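Local coordinates for protein glutathione S-transferase 2 (Heligmosomoides polygyrus, PDB 1TW9) that probably conjugates glutathione to electrophilic substrates, releasing a halide anion and a proton, as a sigma-like glutathione transferase, at residues 129-134 / 173-178. Numbering follows the deposited sequence.
Sequences RTKFLG and EYIEGF
Arg129 reaches from helix 119-142 between the rings of Tyr174 and Phe178 and fastens the loop that leads into helix 179-189. Its NE gives a short, nearly straight hydrogen bond to Tyr174 O (2.6 Å, 167° at the hydrogen), lying in the guanidinium plane. NH2 reaches Glu173 O at 2.9 Å, in a more bent bond, and shares Tyr174 O weakly. Glu173 O also accepts from Glu176 N, the two donors coming from opposite faces of its plane. With CG wedged between the backbone N and carbonyl carbon (chi1 80°) and a second bend at chi2, Arg129 lays its aliphatic part along Tyr174, Arg129 CB lying 3.4 Å from Tyr174 CE1. Phe178 CE1 lies over one guanidinium face, the two planes inclined by 54°.

The tightly packed end is apolar: Leu133 CB sits over the Phe178 ring, 3.6 Å from its centroid, in a CH-pi contact, while Leu133 CD1 meets Tyr174 CE2 at 3.8 Å. Buried Tyr174 carries its hydroxyl to Tyr98. Toward solvent the contact thins: Thr130 meets Phe178 mainly through its backbone, Thr130 CA lying 3.9 Å from Phe178 CZ, and the Glu173 carboxylate pairs with Lys121. A type II turn from Ile175 to Phe178 puts Phe178 at the N-cap position of helix 179-189.

A leucine in place of Arg129 would probably leave the carbonyls of Glu173 and Tyr174 without their side-chain donors and free the loop to shift. One buried cation thus grips the backbone, joining helices of the all-helical C-terminal domain through main-chain oxygens rather than a carboxylate.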
# COMPACT_ATOMS: atom_id res chain seq x y z
N ARG A 129 -6.27 18.99 2.22
CA ARG A 129 -5.39 19.19 1.10
C ARG A 129 -4.22 20.10 1.42
O ARG A 129 -3.13 19.89 0.92
CB ARG A 129 -6.18 19.56 -0.16
CG ARG A 129 -6.60 20.94 -0.27
CD ARG A 129 -5.48 21.93 -0.62
NE ARG A 129 -6.01 23.13 -1.28
CZ ARG A 129 -6.39 24.23 -0.69
NH1 ARG A 129 -6.47 24.34 0.63
NH2 ARG A 129 -6.80 25.25 -1.42
N THR A 130 -4.38 21.07 2.34
CA THR A 130 -3.22 21.86 2.75
C THR A 130 -2.08 20.99 3.33
O THR A 130 -0.89 21.18 2.98
CB THR A 130 -3.67 22.89 3.79
OG1 THR A 130 -4.59 23.82 3.19
CG2 THR A 130 -2.50 23.81 4.36
N LYS A 131 -2.43 20.06 4.21
CA LYS A 131 -1.47 19.16 4.79
C LYS A 131 -0.83 18.25 3.73
O LYS A 131 0.40 18.24 3.59
CB LYS A 131 -2.13 18.30 5.84
CG LYS A 131 -1.13 17.43 6.60
CD LYS A 131 -1.71 16.95 7.94
CE LYS A 131 -2.99 16.12 7.76
NZ LYS A 131 -3.48 15.35 8.98
N PHE A 132 -1.65 17.55 2.96
CA PHE A 132 -1.15 16.66 1.92
C PHE A 132 -0.39 17.35 0.78
O PHE A 132 0.69 16.91 0.40
CB PHE A 132 -2.30 15.88 1.30
CG PHE A 132 -1.87 14.94 0.23
CD1 PHE A 132 -2.35 15.10 -1.04
CD2 PHE A 132 -1.06 13.86 0.55
CE1 PHE A 132 -1.99 14.18 -2.03
CE2 PHE A 132 -0.67 12.95 -0.43
CZ PHE A 132 -1.11 13.17 -1.73
N LEU A 133 -0.92 18.46 0.31
CA LEU A 133 -0.23 19.18 -0.78
C LEU A 133 1.05 19.81 -0.29
O LEU A 133 1.98 20.02 -1.04
CB LEU A 133 -1.14 20.12 -1.54
CG LEU A 133 -2.31 19.46 -2.36
CD1 LEU A 133 -2.94 20.52 -3.23
CD2 LEU A 133 -1.97 18.23 -3.20
N GLY A 134 1.10 20.15 0.98
CA GLY A 134 2.34 20.66 1.54
C GLY A 134 3.39 19.57 1.44
O GLY A 134 4.56 19.85 1.06
N GLU A 173 -10.67 26.23 -6.27
CA GLU A 173 -9.72 26.75 -5.29
C GLU A 173 -8.77 25.68 -4.74
O GLU A 173 -7.85 25.96 -4.00
CB GLU A 173 -10.40 27.63 -4.19
CG GLU A 173 -10.90 27.00 -2.89
CD GLU A 173 -11.44 28.05 -1.88
OE1 GLU A 173 -12.67 28.33 -1.90
OE2 GLU A 173 -10.66 28.61 -1.03
N TYR A 174 -8.98 24.42 -5.09
CA TYR A 174 -8.14 23.32 -4.57
C TYR A 174 -6.65 23.56 -4.75
O TYR A 174 -5.85 23.23 -3.90
CB TYR A 174 -8.58 22.02 -5.21
CG TYR A 174 -7.85 20.76 -4.72
CD1 TYR A 174 -8.30 20.05 -3.64
CD2 TYR A 174 -6.75 20.30 -5.37
CE1 TYR A 174 -7.62 18.93 -3.19
CE2 TYR A 174 -6.08 19.18 -4.97
CZ TYR A 174 -6.51 18.52 -3.84
OH TYR A 174 -5.85 17.41 -3.35
N ILE A 175 -6.31 24.10 -5.91
CA ILE A 175 -4.95 24.29 -6.31
C ILE A 175 -4.34 25.65 -5.95
O ILE A 175 -3.12 25.89 -6.13
CB ILE A 175 -4.94 24.01 -7.84
CG1 ILE A 175 -3.63 23.38 -8.21
CG2 ILE A 175 -5.44 25.13 -8.64
CD1 ILE A 175 -3.26 22.21 -7.32
N GLU A 176 -5.17 26.50 -5.37
CA GLU A 176 -4.69 27.81 -5.00
C GLU A 176 -3.73 27.62 -3.84
O GLU A 176 -4.05 26.90 -2.86
CB GLU A 176 -5.85 28.74 -4.66
CG GLU A 176 -6.72 29.11 -5.84
CD GLU A 176 -7.85 30.08 -5.53
OE1 GLU A 176 -7.87 30.60 -4.38
OE2 GLU A 176 -8.67 30.38 -6.43
N GLY A 177 -2.54 28.18 -3.96
CA GLY A 177 -1.50 28.01 -2.94
C GLY A 177 -0.48 26.95 -3.23
O GLY A 177 0.52 26.79 -2.51
N PHE A 178 -0.68 26.25 -4.34
CA PHE A 178 0.15 25.05 -4.69
C PHE A 178 0.50 25.06 -6.17
O PHE A 178 0.11 24.14 -6.92
CB PHE A 178 -0.64 23.81 -4.34
CG PHE A 178 -0.95 23.72 -2.89
CD1 PHE A 178 -2.16 24.08 -2.40
CD2 PHE A 178 0.07 23.49 -2.01
CE1 PHE A 178 -2.41 24.09 -0.99
CE2 PHE A 178 -0.14 23.43 -0.63
CZ PHE A 178 -1.41 23.79 -0.12